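Local coordinates for nucleocapsid (Crimean-congo hemorrhagic fever virus, PDB 4AKL), which binds single-stranded RNA and the double-stranded panhandle of the viral genome, probably takes part in genome packaging, and cuts double-stranded DNA without sequence specificity, at residues 64-69 with 431-436; 160-165 with 425-430; 435-438 with 442-445. All blocks are in the same frame, centred on the assembly; numbering follows the deposited sequence.

Interaction 1: 64-69 with 431-436; sequences ASALVE and VKLFEI
Leu433 packs against Ala66 and Leu67 where two antiparallel helices meet in the helical fold of this nairovirus nucleocapsid protein. The helices are 56-71 and 425-440. Segments 64-69 and 431-436 run antiparallel, their axes at 176° and 10.5 Å apart at closest. That is a fairly wide spacing, and side chains bridge it.

The contact between the segments is apolar. Leu433 points toward the other helix. Its CG stands anti to the carbonyl carbon (chi1 -69°), which sends the branched end across to segment 64-69. Its two methyls divide the work. Leu433 CD2 comes in over the backbone of the facing helix, 4.0 Å from Leu67 CA, and also touches the methyl of Ala66. The other methyl, Leu433 CD1, meets Leu67 CD1 at 4.1 Å. The CA of Leu67 lies 7.2 Å from the CA of Leu433, the nearest CA pair of the two segments. Leu67 starts off beside the interface, and its end then comes nearer. The two leucine side chains cross at about a right angle.

No hydrogen bond crosses between the segments. Polar groups on the flanks are paired elsewhere: Glu69 forms a salt bridge with Arg45, and Lys432 forms one with Asp44. Phe46 of helix 45-52 touches both Ala66 and Ile436, so a third helix covers this edge of the contact.

One more contact completes the apolar set. One turn further along helix 425-440, Ile436 adds its terminal methyl: Ile436 CD1 meets Ala66 CB at 3.8 Å.

Interaction 2: 160-165 with 425-430; sequences GEIVMS and PCARTI
Ile162 points toward helix 425-440 and lays its terminal methyl on the backbone between Ala427 and Arg428. Ile162 CD1 is 3.8 Å from both Ala427 C and Arg428 N. CG1 of Ile162 sits between the backbone N and the carbonyl carbon (chi1 72°), and the chain then extends toward the facing helix. Ala427 also points toward Ile162, and Ala427 CB lies 4.0 Å from Ile162 CD1. Arg428 comes alongside with its aliphatic part: Arg428 CG lies 4.1 Å from Ile162 CD1. One CD1 thus touches two residues and the peptide link between them.

Ile162 occupies the N-cap position of helix 163-181. The contact therefore joins the start of that helix to the first turns of helix 425-440, within the helical nucleocapsid fold. The Arg428 chain bends at chi3 (-88°) and brings the guanidinium back to Pro425. Pro425 CA sits against one face of the Arg428 guanidinium, 3.4 Å from the plane and offset toward the rim. Arg428 NE is hydrogen-bonded to Asn423 O, just before the helix. On the same first turn, Thr429 OG1 donates to Pro425 O at 2.6 Å, nearly in line with the carbonyl (C=O...OG1 angle 166°). That oxygen also accepts from Thr429 N.

Interaction 3: 435-438 with 442-445; sequences EIQK and NIQD. Unlike the reference sequence in segment 442-445: Asp445 (reference His).
Ile443 turns its CG1 anti to the carbonyl carbon (chi1 -75°), and the second bend (chi2 -51°) places CD1 near Gln437. Its side chain leaves the backbone alongside the interface, and its end then comes nearer to helix 425-440. On the helix, Lys438 sets CG anti to its backbone N (chi1 -169°), which brings CG beside Ile443.

The two partners meet different parts of the isoleucine. Lys438 CG is 4.0 Å from Ile443 CG1. Lys438 CB is almost as close, 4.1 Å from Ile443 CG1. These two side chains cross obliquely. Gln437 points toward the loop and meets the isoleucine at about a right angle, with Gln437 CB 4.1 Å from Ile443 CD1.

The chain folds back here after the last turn of helix 425-440. Segment 442-445 belongs to the connection that leads to helix 450-460, and Ile443 is its buried residue in this contact. The nearest CA pair, Lys438 and Ile443, is 5.9 Å apart. Such closeness fits a tight return of the chain.

No hydrogen bond crosses between the segments, and the polar ends of the helix residues turn elsewhere. The Lys438 chain bends away beyond CG, and its NZ forms a salt bridge with Glu168 of helix 163-181. Gln437 has two deposited conformers. In one of them OE1 is hydrogen-bonded to Ser451 OG at the start of helix 450-460, so that bond is less certain. Asp172 of helix 163-181 touches the side chain of Ile443.

How the interactions relate
From the N terminus, segment 64-69 of helix 56-71 comes first and meets 431-436 of helix 425-440 after 361 intervening residues, in interaction 1. Interaction 2 brings the start of helix 163-181 to the first turns of that same late helix. Its loop is nested inside the loop of interaction 1. Interaction 3 follows in series after interaction 2 and closes a short turn at the far end of helix 425-440. Interactions 1 and 3 share Glu435 and Ile436. Helix 425-440 thus ties together helix 56-71, helix 163-181 and the connection to helix 450-460. A probable hydrogen bond, Ser165 OG to Glu435 OE2 at 2.6 Å, links segment 160-165 to the other two contacts.

Interaction 1: 64-69 with 431-436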
ATOM      1  N   ALA A  64      12.917  17.801   8.413  1.00 38.87           N
ATOM      2  CA  ALA A  64      12.099  18.137   7.255  1.00 38.27           C
ATOM      3  C   ALA A  64      12.984  18.703   6.145  1.00 38.61           C
ATOM      4  O   ALA A  64      12.731  18.427   5.005  1.00 39.48           O
ATOM      5  CB  ALA A  64      10.940  19.102   7.630  1.00 37.21           C
ATOM      6  N   SER A  65      14.027  19.455   6.475  1.00 39.48           N
ATOM      7  CA  SER A  65      14.958  19.995   5.457  1.00 40.07           C
ATOM      8  C   SER A  65      15.763  18.891   4.800  1.00 39.43           C
ATOM      9  O   SER A  65      15.998  18.937   3.583  1.00 40.48           O
ATOM     10  CB  SER A  65      15.970  20.999   6.039  1.00 41.46           C
ATOM     11  OG  SER A  65      15.357  22.139   6.537  1.00 43.17           O
ATOM     12  N   ALA A  66      16.207  17.924   5.596  1.00 38.10           N
ATOM     13  CA  ALA A  66      16.927  16.762   5.068  1.00 37.65           C
ATOM     14  C   ALA A  66      16.070  15.996   4.049  1.00 36.43           C
ATOM     15  O   ALA A  66      16.536  15.614   3.026  1.00 35.75           O
ATOM     16  CB  ALA A  66      17.349  15.810   6.192  1.00 36.89           C
ATOM     17  N   LEU A  67      14.809  15.810   4.397  1.00 35.61           N
ATOM     18  CA  LEU A  67      13.879  15.033   3.584  1.00 35.38           C
ATOM     19  C   LEU A  67      13.586  15.730   2.236  1.00 35.56           C
ATOM     20  O   LEU A  67      13.550  15.089   1.142  1.00 34.89           O
ATOM     21  CB  LEU A  67      12.631  14.825   4.413  1.00 34.60           C
ATOM     22  CG  LEU A  67      11.500  13.964   3.879  1.00 35.83           C
ATOM     23  CD1 LEU A  67      12.015  12.561   3.471  1.00 36.79           C
ATOM     24  CD2 LEU A  67      10.414  13.898   4.950  1.00 36.57           C
ATOM     25  N   VAL A  68      13.384  17.049   2.300  1.00 36.22           N
ATOM     26  CA  VAL A  68      13.237  17.817   1.062  1.00 37.04           C
ATOM     27  C   VAL A  68      14.512  17.768   0.205  1.00 38.17           C
ATOM     28  O   VAL A  68      14.437  17.618  -1.026  1.00 38.29           O
ATOM     29  CB  VAL A  68      12.849  19.211   1.324  1.00 37.39           C
ATOM     30  CG1 VAL A  68      13.044  20.046   0.053  1.00 37.95           C
ATOM     31  CG2 VAL A  68      11.424  19.183   1.820  1.00 36.88           C
ATOM     32  N   GLU A  69      15.653  17.882   0.861  1.00 39.30           N
ATOM     33  CA  GLU A  69      16.931  17.826   0.167  1.00 40.80           C
ATOM     34  C   GLU A  69      17.136  16.456  -0.478  1.00 40.34           C
ATOM     35  O   GLU A  69      17.544  16.362  -1.622  1.00 40.91           O
ATOM     36  CB  GLU A  69      18.062  18.136   1.122  1.00 42.35           C
ATOM     37  CG  GLU A  69      19.433  18.006   0.439  1.00 45.32           C
ATOM     38  CD  GLU A  69      20.328  19.148   0.680  1.00 49.14           C
ATOM     39  OE1 GLU A  69      19.853  20.164   1.271  1.00 52.97           O
ATOM     40  OE2 GLU A  69      21.527  19.052   0.285  1.00 52.07           O
ATOM     41  N   VAL A 431      19.010   5.270   4.533  1.00 36.88           N
ATOM     42  CA  VAL A 431      19.844   5.078   5.729  1.00 37.61           C
ATOM     43  C   VAL A 431      20.222   6.412   6.388  1.00 37.73           C
ATOM     44  O   VAL A 431      20.167   6.560   7.637  1.00 37.36           O
ATOM     45  CB  VAL A 431      21.150   4.266   5.356  1.00 39.52           C
ATOM     46  CG1 VAL A 431      22.218   4.449   6.355  1.00 40.35           C
ATOM     47  CG2 VAL A 431      20.813   2.810   5.168  1.00 39.13           C
ATOM     48  N   LYS A 432      20.607   7.375   5.557  1.00 38.01           N
ATOM     49  CA  LYS A 432      21.006   8.653   6.060  1.00 38.65           C
ATOM     50  C   LYS A 432      19.788   9.314   6.704  1.00 37.13           C
ATOM     51  O   LYS A 432      19.949   9.954   7.744  1.00 37.57           O
ATOM     52  CB  LYS A 432      21.663   9.547   5.006  1.00 39.33           C
ATOM     53  CG  LYS A 432      22.790  10.438   5.597  1.00 43.70           C
ATOM     54  CD  LYS A 432      24.017   9.537   5.978  1.00 47.08           C
ATOM     55  CE  LYS A 432      25.342  10.187   5.899  1.00 51.12           C
ATOM     56  NZ  LYS A 432      25.777  10.932   7.102  1.00 52.26           N
ATOM     57  N   LEU A 433      18.581   9.128   6.148  1.00 35.62           N
ATOM     58  CA  LEU A 433      17.375   9.679   6.801  1.00 34.75           C
ATOM     59  C   LEU A 433      17.060   9.007   8.139  1.00 34.98           C
ATOM     60  O   LEU A 433      16.621   9.680   9.092  1.00 34.54           O
ATOM     61  CB  LEU A 433      16.147   9.611   5.941  1.00 33.42           C
ATOM     62  CG  LEU A 433      16.207  10.550   4.759  1.00 34.72           C
ATOM     63  CD1 LEU A 433      15.267  10.056   3.674  1.00 32.40           C
ATOM     64  CD2 LEU A 433      15.885  12.006   5.160  1.00 33.97           C
ATOM     65  N   PHE A 434      17.264   7.704   8.199  1.00 35.27           N
ATOM     66  CA  PHE A 434      17.101   6.966   9.416  1.00 35.79           C
ATOM     67  C   PHE A 434      18.087   7.488  10.492  1.00 37.11           C
ATOM     68  O   PHE A 434      17.674   7.759  11.576  1.00 37.45           O
ATOM     69  CB  PHE A 434      17.322   5.459   9.171  1.00 36.08           C
ATOM     70  CG  PHE A 434      17.236   4.613  10.427  1.00 37.01           C
ATOM     71  CD1 PHE A 434      15.999   4.257  10.963  1.00 37.26           C
ATOM     72  CD2 PHE A 434      18.368   4.158  11.053  1.00 38.06           C
ATOM     73  CE1 PHE A 434      15.937   3.461  12.104  1.00 37.54           C
ATOM     74  CE2 PHE A 434      18.291   3.351  12.209  1.00 39.30           C
ATOM     75  CZ  PHE A 434      17.086   3.024  12.718  1.00 38.80           C
ATOM     76  N   GLU A 435      19.359   7.635  10.145  1.00 38.28           N
ATOM     77  CA  GLU A 435      20.377   8.059  11.083  1.00 40.09           C
ATOM     78  C   GLU A 435      20.022   9.438  11.593  1.00 39.96           C
ATOM     79  O   GLU A 435      20.098   9.713  12.788  1.00 39.83           O
ATOM     80  CB  GLU A 435      21.777   7.982  10.459  1.00 41.48           C
ATOM     81  CG  GLU A 435      22.224   6.484  10.199  1.00 44.50           C
ATOM     82  CD  GLU A 435      23.470   6.330   9.306  1.00 48.76           C
ATOM     83  OE1 GLU A 435      23.729   7.197   8.425  1.00 49.83           O
ATOM     84  OE2 GLU A 435      24.202   5.330   9.485  1.00 51.44           O
ATOM     85  N   ILE A 436      19.581  10.299  10.687  1.00 39.59           N
ATOM     86  CA  ILE A 436      19.138  11.638  11.068  1.00 39.72           C
ATOM     87  C   ILE A 436      17.932  11.582  12.035  1.00 39.76           C
ATOM     88  O   ILE A 436      17.952  12.281  13.089  1.00 40.15           O
ATOM     89  CB  ILE A 436      18.836  12.496   9.843  1.00 38.98           C
ATOM     90  CG1 ILE A 436      20.107  12.784   9.064  1.00 39.95           C
ATOM     91  CG2 ILE A 436      18.190  13.826  10.229  1.00 39.31           C
ATOM     92  CD1 ILE A 436      19.829  13.308   7.693  1.00 39.01           C
TER

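Interaction 2: 160-165 with 425-430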
ATOM      1  N   GLY A 160      29.354  -1.380   1.404  1.00 57.92           N
ATOM      2  CA  GLY A 160      29.848  -1.894   2.687  1.00 58.71           C
ATOM      3  C   GLY A 160      29.709  -0.952   3.876  1.00 57.77           C
ATOM      4  O   GLY A 160      29.478  -1.393   5.001  1.00 58.09           O
ATOM      5  N   GLU A 161      29.842   0.343   3.631  1.00 57.03           N
ATOM      6  CA  GLU A 161      29.772   1.335   4.691  1.00 56.42           C
ATOM      7  C   GLU A 161      28.368   1.602   5.269  1.00 53.59           C
ATOM      8  O   GLU A 161      28.247   2.328   6.253  1.00 53.11           O
ATOM      9  CB  GLU A 161      30.390   2.660   4.212  1.00 57.13           C
ATOM     10  CG  GLU A 161      29.686   3.310   3.018  1.00 58.31           C
ATOM     11  CD  GLU A 161      29.996   4.804   2.879  1.00 61.69           C
ATOM     12  OE1 GLU A 161      29.966   5.535   3.903  1.00 63.41           O
ATOM     13  OE2 GLU A 161      30.276   5.249   1.735  1.00 64.11           O
ATOM     14  N   ILE A 162      27.310   1.062   4.666  1.00 51.81           N
ATOM     15  CA  ILE A 162      25.982   1.174   5.265  1.00 49.20           C
ATOM     16  C   ILE A 162      25.367  -0.183   5.600  1.00 49.07           C
ATOM     17  O   ILE A 162      24.219  -0.236   5.997  1.00 47.77           O
ATOM     18  CB  ILE A 162      25.046   1.998   4.397  1.00 47.51           C
ATOM     19  CG1 ILE A 162      24.622   1.238   3.130  1.00 47.68           C
ATOM     20  CG2 ILE A 162      25.712   3.338   4.051  1.00 47.19           C
ATOM     21  CD1 ILE A 162      23.441   1.867   2.440  1.00 45.40           C
ATOM     22  N   VAL A 163      26.119  -1.279   5.440  1.00 50.24           N
ATOM     23  CA  VAL A 163      25.575  -2.606   5.720  1.00 50.14           C
ATOM     24  C   VAL A 163      25.036  -2.737   7.156  1.00 49.20           C
ATOM     25  O   VAL A 163      23.902  -3.154   7.361  1.00 48.65           O
ATOM     26  CB  VAL A 163      26.604  -3.743   5.399  1.00 52.38           C
ATOM     27  CG1 VAL A 163      26.212  -5.032   6.074  1.00 52.89           C
ATOM     28  CG2 VAL A 163      26.684  -3.972   3.906  1.00 52.72           C
ATOM     29  N   MET A 164      25.842  -2.380   8.127  1.00 49.64           N
ATOM     30  CA  MET A 164      25.421  -2.482   9.522  0.50 49.53           C
ATOM     31  C   MET A 164      24.161  -1.580   9.788  1.00 46.83           C
ATOM     32  O   MET A 164      23.238  -2.019  10.445  1.00 45.73           O
ATOM     33  CB  MET A 164      26.606  -2.223  10.474  0.50 51.31           C
ATOM     34  CG  MET A 164      27.368  -3.536  10.967  0.50 54.81           C
ATOM     35  SD  MET A 164      27.488  -5.019   9.885  0.50 56.99           S
ATOM     36  CE  MET A 164      29.224  -4.945   9.351  0.50 59.16           C
ATOM     37  N   SER A 165      24.129  -0.362   9.242  1.00 45.13           N
ATOM     38  CA  SER A 165      22.953   0.539   9.382  1.00 43.20           C
ATOM     39  C   SER A 165      21.683  -0.073   8.803  1.00 41.36           C
ATOM     40  O   SER A 165      20.639  -0.011   9.413  1.00 40.35           O
ATOM     41  CB  SER A 165      23.193   1.891   8.687  1.00 42.62           C
ATOM     42  OG  SER A 165      24.002   2.736   9.479  1.00 43.90           O
ATOM     43  N   PRO A 425      22.244   4.540  -4.482  1.00 45.37           N
ATOM     44  CA  PRO A 425      21.939   5.795  -3.860  1.00 44.00           C
ATOM     45  C   PRO A 425      20.564   5.804  -3.208  1.00 41.63           C
ATOM     46  O   PRO A 425      20.340   6.635  -2.375  1.00 40.54           O
ATOM     47  CB  PRO A 425      21.996   6.797  -5.043  1.00 44.42           C
ATOM     48  CG  PRO A 425      21.736   6.015  -6.160  1.00 45.26           C
ATOM     49  CD  PRO A 425      22.431   4.734  -5.918  1.00 46.54           C
ATOM     50  N   CYS A 426      19.667   4.884  -3.602  1.00 41.03           N
ATOM     51  CA  CYS A 426      18.412   4.730  -2.926  1.00 39.60           C
ATOM     52  C   CYS A 426      18.661   4.351  -1.474  1.00 39.42           C
ATOM     53  O   CYS A 426      18.189   5.044  -0.533  1.00 38.06           O
ATOM     54  CB  CYS A 426      17.575   3.654  -3.590  1.00 39.67           C
ATOM     55  SG  CYS A 426      15.914   3.502  -2.836  1.00 37.39           S
ATOM     56  N   ALA A 427      19.392   3.256  -1.287  1.00 40.28           N
ATOM     57  CA  ALA A 427      19.634   2.756   0.059  1.00 40.50           C
ATOM     58  C   ALA A 427      20.493   3.762   0.852  1.00 40.97           C
ATOM     59  O   ALA A 427      20.217   4.045   2.014  1.00 40.48           O
ATOM     60  CB  ALA A 427      20.264   1.392   0.009  1.00 41.87           C
ATOM     61  N   ARG A 428      21.508   4.340   0.237  1.00 42.04           N
ATOM     62  CA  ARG A 428      22.302   5.307   0.992  1.00 42.82           C
ATOM     63  C   ARG A 428      21.420   6.410   1.590  1.00 40.93           C
ATOM     64  O   ARG A 428      21.612   6.784   2.744  1.00 41.16           O
ATOM     65  CB  ARG A 428      23.405   5.905   0.153  1.00 44.17           C
ATOM     66  CG  ARG A 428      24.532   4.919  -0.074  1.00 48.02           C
ATOM     67  CD  ARG A 428      25.659   5.529  -0.842  1.00 52.44           C
ATOM     68  NE  ARG A 428      25.474   5.406  -2.298  1.00 56.75           N
ATOM     69  CZ  ARG A 428      25.454   6.410  -3.200  1.00 57.95           C
ATOM     70  NH1 ARG A 428      25.602   7.697  -2.866  1.00 58.27           N
ATOM     71  NH2 ARG A 428      25.286   6.110  -4.467  1.00 59.21           N
ATOM     72  N   THR A 429      20.464   6.886   0.810  1.00 39.46           N
ATOM     73  CA  THR A 429      19.643   8.010   1.188  1.00 38.08           C
ATOM     74  C   THR A 429      18.597   7.641   2.263  1.00 36.87           C
ATOM     75  O   THR A 429      18.325   8.452   3.168  1.00 37.41           O
ATOM     76  CB  THR A 429      18.957   8.562  -0.056  1.00 37.93           C
ATOM     77  OG1 THR A 429      19.949   8.858  -1.043  1.00 38.32           O
ATOM     78  CG2 THR A 429      18.082   9.820   0.268  1.00 36.36           C
ATOM     79  N   ILE A 430      18.003   6.446   2.155  1.00 36.02           N
ATOM     80  CA  ILE A 430      17.104   5.899   3.178  1.00 34.99           C
ATOM     81  C   ILE A 430      17.798   5.817   4.534  1.00 35.40           C
ATOM     82  O   ILE A 430      17.260   6.229   5.529  1.00 34.44           O
ATOM     83  CB  ILE A 430      16.595   4.490   2.783  1.00 35.18           C
ATOM     84  CG1 ILE A 430      15.557   4.584   1.647  1.00 34.69           C
ATOM     85  CG2 ILE A 430      15.947   3.771   3.967  1.00 34.52           C
ATOM     86  CD1 ILE A 430      15.090   3.250   1.011  1.00 33.20           C
TER

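Interaction 3: 435-438 with 442-445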
ATOM      1  N   GLU A 435      19.359   7.635  10.145  1.00 38.28           N
ATOM      2  CA  GLU A 435      20.377   8.059  11.083  1.00 40.09           C
ATOM      3  C   GLU A 435      20.022   9.438  11.593  1.00 39.96           C
ATOM      4  O   GLU A 435      20.098   9.713  12.788  1.00 39.83           O
ATOM      5  CB  GLU A 435      21.777   7.982  10.459  1.00 41.48           C
ATOM      6  CG  GLU A 435      22.224   6.484  10.199  1.00 44.50           C
ATOM      7  CD  GLU A 435      23.470   6.330   9.306  1.00 48.76           C
ATOM      8  OE1 GLU A 435      23.729   7.197   8.425  1.00 49.83           O
ATOM      9  OE2 GLU A 435      24.202   5.330   9.485  1.00 51.44           O
ATOM     10  N   ILE A 436      19.581  10.299  10.687  1.00 39.59           N
ATOM     11  CA  ILE A 436      19.138  11.638  11.068  1.00 39.72           C
ATOM     12  C   ILE A 436      17.932  11.582  12.035  1.00 39.76           C
ATOM     13  O   ILE A 436      17.952  12.281  13.089  1.00 40.15           O
ATOM     14  CB  ILE A 436      18.836  12.496   9.843  1.00 38.98           C
ATOM     15  CG1 ILE A 436      20.107  12.784   9.064  1.00 39.95           C
ATOM     16  CG2 ILE A 436      18.190  13.826  10.229  1.00 39.31           C
ATOM     17  CD1 ILE A 436      19.829  13.308   7.693  1.00 39.01           C
ATOM     18  N   GLN A 437      16.903  10.785  11.718  1.00 39.25           N
ATOM     19  CA  GLN A 437      15.740  10.620  12.637  0.70 39.23           C
ATOM     20  C   GLN A 437      16.222  10.127  13.994  1.00 40.73           C
ATOM     21  O   GLN A 437      15.729  10.598  15.061  1.00 40.58           O
ATOM     22  CB  GLN A 437      14.645   9.615  12.178  0.70 38.67           C
ATOM     23  CG  GLN A 437      14.058   9.764  10.767  0.70 38.03           C
ATOM     24  CD  GLN A 437      12.920   8.738  10.404  0.70 38.89           C
ATOM     25  OE1 GLN A 437      12.715   8.321   9.189  0.70 32.62           O
ATOM     26  NE2 GLN A 437      12.149   8.365  11.442  0.70 38.90           N
ATOM     27  N   LYS A 438      17.155   9.186  13.972  1.00 41.69           N
ATOM     28  CA  LYS A 438      17.619   8.545  15.179  1.00 43.72           C
ATOM     29  C   LYS A 438      18.404   9.480  16.096  1.00 45.12           C
ATOM     30  O   LYS A 438      18.305   9.363  17.319  1.00 46.33           O
ATOM     31  CB  LYS A 438      18.491   7.340  14.808  1.00 44.45           C
ATOM     32  CG  LYS A 438      18.823   6.448  15.950  1.00 46.51           C
ATOM     33  CD  LYS A 438      19.301   5.020  15.477  1.00 47.61           C
ATOM     34  CE  LYS A 438      20.800   4.811  15.407  1.00 49.13           C
ATOM     35  NZ  LYS A 438      21.279   3.737  16.375  1.00 50.61           N
ATOM     36  N   ASN A 442      13.566   9.384  19.567  1.00 53.74           N
ATOM     37  CA  ASN A 442      13.475   7.959  19.898  1.00 55.05           C
ATOM     38  C   ASN A 442      12.738   7.187  18.791  1.00 53.86           C
ATOM     39  O   ASN A 442      11.575   7.389  18.598  1.00 53.63           O
ATOM     40  CB  ASN A 442      12.737   7.761  21.231  1.00 56.31           C
ATOM     41  CG  ASN A 442      12.944   6.357  21.826  1.00 59.03           C
ATOM     42  OD1 ASN A 442      13.471   5.418  21.160  1.00 60.31           O
ATOM     43  ND2 ASN A 442      12.537   6.205  23.111  1.00 62.19           N
ATOM     44  N   ILE A 443      13.447   6.314  18.084  1.00 54.39           N
ATOM     45  CA  ILE A 443      12.897   5.475  16.998  1.00 53.37           C
ATOM     46  C   ILE A 443      11.768   4.604  17.503  1.00 53.61           C
ATOM     47  O   ILE A 443      10.633   4.659  16.986  1.00 52.51           O
ATOM     48  CB  ILE A 443      14.046   4.563  16.364  1.00 53.98           C
ATOM     49  CG1 ILE A 443      14.947   5.387  15.476  1.00 53.69           C
ATOM     50  CG2 ILE A 443      13.517   3.357  15.528  1.00 53.72           C
ATOM     51  CD1 ILE A 443      14.179   6.238  14.430  1.00 52.99           C
ATOM     52  N   GLN A 444      12.095   3.831  18.537  1.00 55.20           N
ATOM     53  CA  GLN A 444      11.170   2.852  19.127  0.50 55.71           C
ATOM     54  C   GLN A 444       9.841   3.449  19.624  1.00 55.44           C
ATOM     55  O   GLN A 444       8.862   2.727  19.711  1.00 55.89           O
ATOM     56  CB  GLN A 444      11.868   2.042  20.249  0.50 57.62           C
ATOM     57  CG  GLN A 444      12.852   0.948  19.759  0.50 57.58           C
ATOM     58  CD  GLN A 444      14.243   1.445  19.391  0.50 57.23           C
ATOM     59  OE1 GLN A 444      14.669   2.529  19.799  0.50 56.22           O
ATOM     60  NE2 GLN A 444      14.965   0.633  18.604  0.50 57.14           N
ATOM     61  N   ASP A 445       9.795   4.753  19.929  1.00 55.33           N
ATOM     62  CA  ASP A 445       8.514   5.394  20.351  1.00 55.07           C
ATOM     63  C   ASP A 445       7.558   5.849  19.242  1.00 53.19           C
ATOM     64  O   ASP A 445       6.383   6.233  19.525  1.00 53.22           O
ATOM     65  CB  ASP A 445       8.773   6.588  21.244  1.00 56.01           C
ATOM     66  CG  ASP A 445       8.918   6.199  22.674  1.00 58.88           C
ATOM     67  OD1 ASP A 445       9.441   5.084  22.947  1.00 62.60           O
ATOM     68  OD2 ASP A 445       8.513   7.008  23.527  1.00 60.37           O
TER